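Local atomic coordinates of 4-oxalocrotonate decarboxylase NahK (Pseudomonas putida, PDB entry 5D2K), a protein that catalyses the magnesium-assisted decarboxylation of 2-oxohex-3-enedioate to 2-oxopent-4-enoate and carbon dioxide in the breakdown of naphthalene. Residues 115-120 against 185-190; 207-210 against 215-218. The protein carries 1 engineered substitution. All blocks are in the same frame, centred on the assembly; numbering follows the deposited sequence.

Interaction 1: 115-120 against 185-190. With MG (magnesium ion), chain C.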
loop_
_atom_site.group_PDB
_atom_site.type_symbol
_atom_site.label_atom_id
_atom_site.label_comp_id
_atom_site.label_asym_id
_atom_site.label_seq_id
_atom_site.Cartn_x
_atom_site.Cartn_y
_atom_site.Cartn_z
ATOM N N ALA A 115 9.653 -3.394 -0.243
ATOM C CA ALA A 115 10.117 -3.015 1.091
ATOM C C ALA A 115 9.689 -1.596 1.449
ATOM O O ALA A 115 9.891 -0.666 0.670
ATOM C CB ALA A 115 11.629 -3.145 1.181
ATOM N N GLU A 116 9.080 -1.434 2.624
ATOM C CA GLU A 116 8.554 -0.125 3.038
ATOM C C GLU A 116 8.854 0.177 4.495
ATOM O O GLU A 116 9.259 -0.701 5.258
ATOM C CB GLU A 116 7.029 -0.046 2.811
ATOM C CG GLU A 116 6.601 -0.599 1.451
ATOM C CD GLU A 116 5.244 -0.146 0.956
ATOM O OE1 GLU A 116 4.638 0.787 1.521
ATOM O OE2 GLU A 116 4.797 -0.721 -0.051
ATOM N N ILE A 117 8.658 1.433 4.880
ATOM C CA ILE A 117 8.663 1.762 6.293
ATOM C C ILE A 117 7.284 2.326 6.644
ATOM O O ILE A 117 6.708 3.156 5.919
ATOM C CB ILE A 117 9.831 2.733 6.669
ATOM C CG1 ILE A 117 9.950 2.885 8.192
ATOM C CG2 ILE A 117 9.683 4.071 5.993
ATOM C CD1 ILE A 117 10.356 1.589 8.934
ATOM N N SER A 118 6.718 1.797 7.721
ATOM C CA SER A 118 5.407 2.245 8.169
ATOM C C SER A 118 5.513 3.062 9.435
ATOM O O SER A 118 6.511 2.983 10.157
ATOM C CB SER A 118 4.479 1.058 8.427
ATOM O OG SER A 118 4.360 0.262 7.273
ATOM N N VAL A 119 4.465 3.832 9.699
ATOM C CA VAL A 119 4.353 4.577 10.951
ATOM C C VAL A 119 3.012 4.286 11.597
ATOM O O VAL A 119 2.059 3.895 10.920
ATOM C CB VAL A 119 4.495 6.118 10.751
ATOM C CG1 VAL A 119 5.862 6.460 10.179
ATOM C CG2 VAL A 119 3.370 6.667 9.863
ATOM N N VAL A 120 2.954 4.444 12.915
ATOM C CA VAL A 120 1.681 4.474 13.630
ATOM C C VAL A 120 1.547 5.857 14.231
ATOM O O VAL A 120 2.477 6.347 14.854
ATOM C CB VAL A 120 1.604 3.377 14.723
ATOM C CG1 VAL A 120 0.409 3.596 15.640
ATOM C CG2 VAL A 120 1.497 2.008 14.070
ATOM N N VAL A 185 15.119 7.003 14.866
ATOM C CA VAL A 185 15.252 6.499 13.500
ATOM C C VAL A 185 15.216 7.631 12.473
ATOM O O VAL A 185 14.256 8.409 12.427
ATOM C CB VAL A 185 14.125 5.497 13.148
ATOM C CG1 VAL A 185 14.431 4.797 11.818
ATOM C CG2 VAL A 185 13.929 4.470 14.269
ATOM N N ASP A 186 16.246 7.710 11.642
ATOM C CA ASP A 186 16.263 8.670 10.546
ATOM C C ASP A 186 15.601 8.027 9.333
ATOM O O ASP A 186 16.204 7.189 8.663
ATOM C CB ASP A 186 17.700 9.097 10.230
ATOM C CG ASP A 186 17.776 10.229 9.208
ATOM O OD1 ASP A 186 16.938 10.288 8.285
ATOM O OD2 ASP A 186 18.698 11.067 9.327
ATOM N N LEU A 187 14.358 8.400 9.058
ATOM C CA LEU A 187 13.626 7.762 7.964
ATOM C C LEU A 187 14.138 8.172 6.592
ATOM O O LEU A 187 13.879 7.486 5.603
ATOM C CB LEU A 187 12.132 8.076 8.066
ATOM C CG LEU A 187 11.467 7.516 9.322
ATOM C CD1 LEU A 187 9.979 7.860 9.328
ATOM C CD2 LEU A 187 11.681 6.001 9.433
ATOM N N ARG A 188 14.857 9.291 6.525
ATOM C CA ARG A 188 15.394 9.747 5.243
ATOM C C ARG A 188 16.593 8.905 4.815
ATOM O O ARG A 188 16.729 8.549 3.635
ATOM C CB ARG A 188 15.792 11.228 5.323
ATOM C CG ARG A 188 16.270 11.799 3.993
ATOM C CD ARG A 188 16.716 13.253 4.149
ATOM N NE ARG A 188 17.876 13.391 5.026
ATOM C CZ ARG A 188 19.134 13.455 4.598
ATOM N NH1 ARG A 188 19.403 13.362 3.304
ATOM N NH2 ARG A 188 20.124 13.603 5.466
ATOM N N THR A 189 17.446 8.573 5.778
ATOM C CA THR A 189 18.681 7.866 5.466
ATOM C C THR A 189 18.610 6.368 5.761
ATOM O O THR A 189 19.589 5.656 5.578
ATOM C CB THR A 189 19.880 8.471 6.231
ATOM O OG1 THR A 189 19.711 8.283 7.645
ATOM C CG2 THR A 189 20.005 9.967 5.922
ATOM N N LEU A 190 17.445 5.900 6.203
ATOM C CA LEU A 190 17.238 4.485 6.512
ATOM C C LEU A 190 17.533 3.610 5.310
ATOM O O LEU A 190 16.859 3.723 4.295
ATOM C CB LEU A 190 15.796 4.255 6.973
ATOM C CG LEU A 190 15.417 2.811 7.309
ATOM C CD1 LEU A 190 16.195 2.316 8.517
ATOM C CD2 LEU A 190 13.914 2.718 7.556
HETATM MG MG MG C . 3.325 -0.520 -1.408
HETATM O O HOH W 1 2.528 0.977 -0.187
#
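Ile-117 on strand 112-121 meets Leu-187 and Leu-190 of the loop that leads into strand 191-196. The strand belongs to the larger mixed sheet of the fumarylacetoacetate hydrolase-type fold shared by the hydratase/decarboxylase family, and the loop covers one side of it, joining the sheet to the smaller five-stranded one that strand 191-196 enters. Ile-117 buries the most surface. Its CG1 is anti to the backbone N (chi1 -171°), which sends CG1 and CD1 toward the loop. CG1 touches Leu-187 CD2 at 3.8 Å, the two side chains crossing at about a right angle. Leu-190 arrives on a slant and lays its CD2 against Ile-117 CD1 at 4.0 Å, so that one methyl from each leucine rests on the isoleucine. The other methyl of Leu-187, CD1, reaches Val-119 CG1 more loosely, at 4.4 Å. Pro-213 and Leu-214 at the start of helix 213-225 pack on Leu-187, and Pro-213 also touches Ile-117. All four touching side chains are apolar and buried.

Around Leu-187 the loop is braced by an Asx motif spanning 186-189: Asp-186 OD1 accepts from Thr-189 N at 3.1 Å, the N-H coming from above the carboxylate plane (62° out of it), and takes a second, weak bond from Arg-188 N.

Strand alternation turns Glu-116 to the side of the active site, with the substrate analogue 2-oxoadipate touching it. Glu-114 and Glu-147 also bind the magnesium ion. Glu-116 binds it through a single oxygen, OE2, at 2.0 Å, while OE1 stays 3.5 Å from the metal. A water bound to the magnesium at 2.1 Å donates to Glu-116 OE1 at 2.7 Å, so both carboxylate oxygens are engaged, one by the ion and one by its water.

Interaction 2: 207-210 against 215-218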
loop_
_atom_site.group_PDB
_atom_site.type_symbol
_atom_site.label_atom_id
_atom_site.label_comp_id
_atom_site.label_asym_id
_atom_site.label_seq_id
_atom_site.Cartn_x
_atom_site.Cartn_y
_atom_site.Cartn_z
ATOM N N ALA A 207 14.576 7.956 1.705
ATOM C CA ALA A 207 14.425 9.188 0.929
ATOM C C ALA A 207 13.776 8.967 -0.438
ATOM O O ALA A 207 13.237 9.901 -1.031
ATOM C CB ALA A 207 15.779 9.860 0.757
ATOM N N ALA A 208 13.813 7.734 -0.940
ATOM C CA ALA A 208 13.156 7.408 -2.206
ATOM C C ALA A 208 11.648 7.700 -2.167
ATOM O O ALA A 208 11.036 7.989 -3.189
ATOM C CB ALA A 208 13.404 5.949 -2.564
ATOM N N VAL A 209 11.063 7.639 -0.981
ATOM C CA VAL A 209 9.647 7.942 -0.805
ATOM C C VAL A 209 9.444 9.459 -0.689
ATOM O O VAL A 209 9.501 10.017 0.401
ATOM C CB VAL A 209 9.103 7.206 0.446
ATOM C CG1 VAL A 209 7.618 7.500 0.679
ATOM C CG2 VAL A 209 9.337 5.708 0.296
ATOM N N LEU A 210 9.249 10.116 -1.833
ATOM C CA LEU A 210 8.958 11.558 -1.897
ATOM C C LEU A 210 9.999 12.451 -1.228
ATOM O O LEU A 210 9.697 13.584 -0.847
ATOM C CB LEU A 210 7.585 11.843 -1.281
ATOM C CG LEU A 210 6.381 11.254 -2.012
ATOM C CD1 LEU A 210 5.097 11.501 -1.233
ATOM C CD2 LEU A 210 6.257 11.837 -3.415
ATOM N N SER A 215 6.837 12.790 4.298
ATOM C CA SER A 215 6.147 13.590 3.276
ATOM C C SER A 215 5.010 12.798 2.649
ATOM O O SER A 215 4.022 13.361 2.187
ATOM C CB SER A 215 7.119 14.060 2.187
ATOM O OG SER A 215 8.043 15.013 2.715
ATOM N N SER A 216 5.163 11.478 2.624
ATOM C CA SER A 216 4.102 10.611 2.151
ATOM C C SER A 216 2.881 10.672 3.073
ATOM O O SER A 216 1.731 10.664 2.607
ATOM C CB SER A 216 4.628 9.179 2.042
ATOM O OG SER A 216 3.639 8.333 1.482
ATOM N N VAL A 217 3.137 10.723 4.380
ATOM C CA VAL A 217 2.085 10.860 5.380
ATOM C C VAL A 217 1.345 12.196 5.185
ATOM O O VAL A 217 0.115 12.246 5.229
ATOM C CB VAL A 217 2.643 10.763 6.824
ATOM C CG1 VAL A 217 1.530 10.983 7.857
ATOM C CG2 VAL A 217 3.314 9.413 7.056
ATOM N N ALA A 218 2.094 13.276 4.972
ATOM C CA ALA A 218 1.469 14.581 4.729
ATOM C C ALA A 218 0.612 14.519 3.470
ATOM O O ALA A 218 -0.523 15.002 3.452
ATOM C CB ALA A 218 2.542 15.685 4.605
HETATM O O HOH W 2 10.344 15.247 1.288
#
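Leu-210 and Val-209 rest on the first turn of helix 213-225 through methyl groups. Leu-210 CD1 lies over the helix backbone, 3.6 Å from Ser-216 CA, and the same methyl is 4.0 Å from Ser-216 CB. Val-209 adds its CG1, 3.7 Å from Ser-216 CB; with chi1 at 180° this branch sits anti to the valine's own N, which brings it to the helix. Nearer the solvent, the CB atoms of Leu-210 and Ser-215 pass at 4.1 Å. There a water joins the two segments, donating to Leu-210 O at 2.8 Å and lying 2.7 Å from Ser-215 OG. The loop is bent by an inverse gamma turn centred on Val-209, with a weak bond from Leu-210 N to Ala-208 O; Leu-210 follows with left-handed backbone angles (57°/23°), and in this bend the chain folds back against the helix it is about to enter. Ser-216 OG is spent on the backbone O of Thr-239, which ties the helix to the loop after strand 236-238. Thr-73 touches both Val-209 and Ser-216, and Leu-132 of helix 132-135 packs on Ser-215.

In the fold
The centres of the two contacts lie about 10 Å apart, on the same side of the chain's centre, and they follow in series: interaction 1 closes at 190, the chain runs through strands 191-196 and 199-205, and interaction 2 opens at 207. Helix 213-225 connects them, packing on interaction 1 with its first residues and supplying one segment of interaction 2. They also touch directly, with Val-119 CG2 3.9 Å from Val-217 CG2. Thr-239 is a shared partner, its OG1 bonding to Ile-117 O. The helix, its preceding loop and the metal-bearing strand thus form one continuous block beside the active site, where the side chain of Val-209 is about 7 Å from bound 2-oxoadipate.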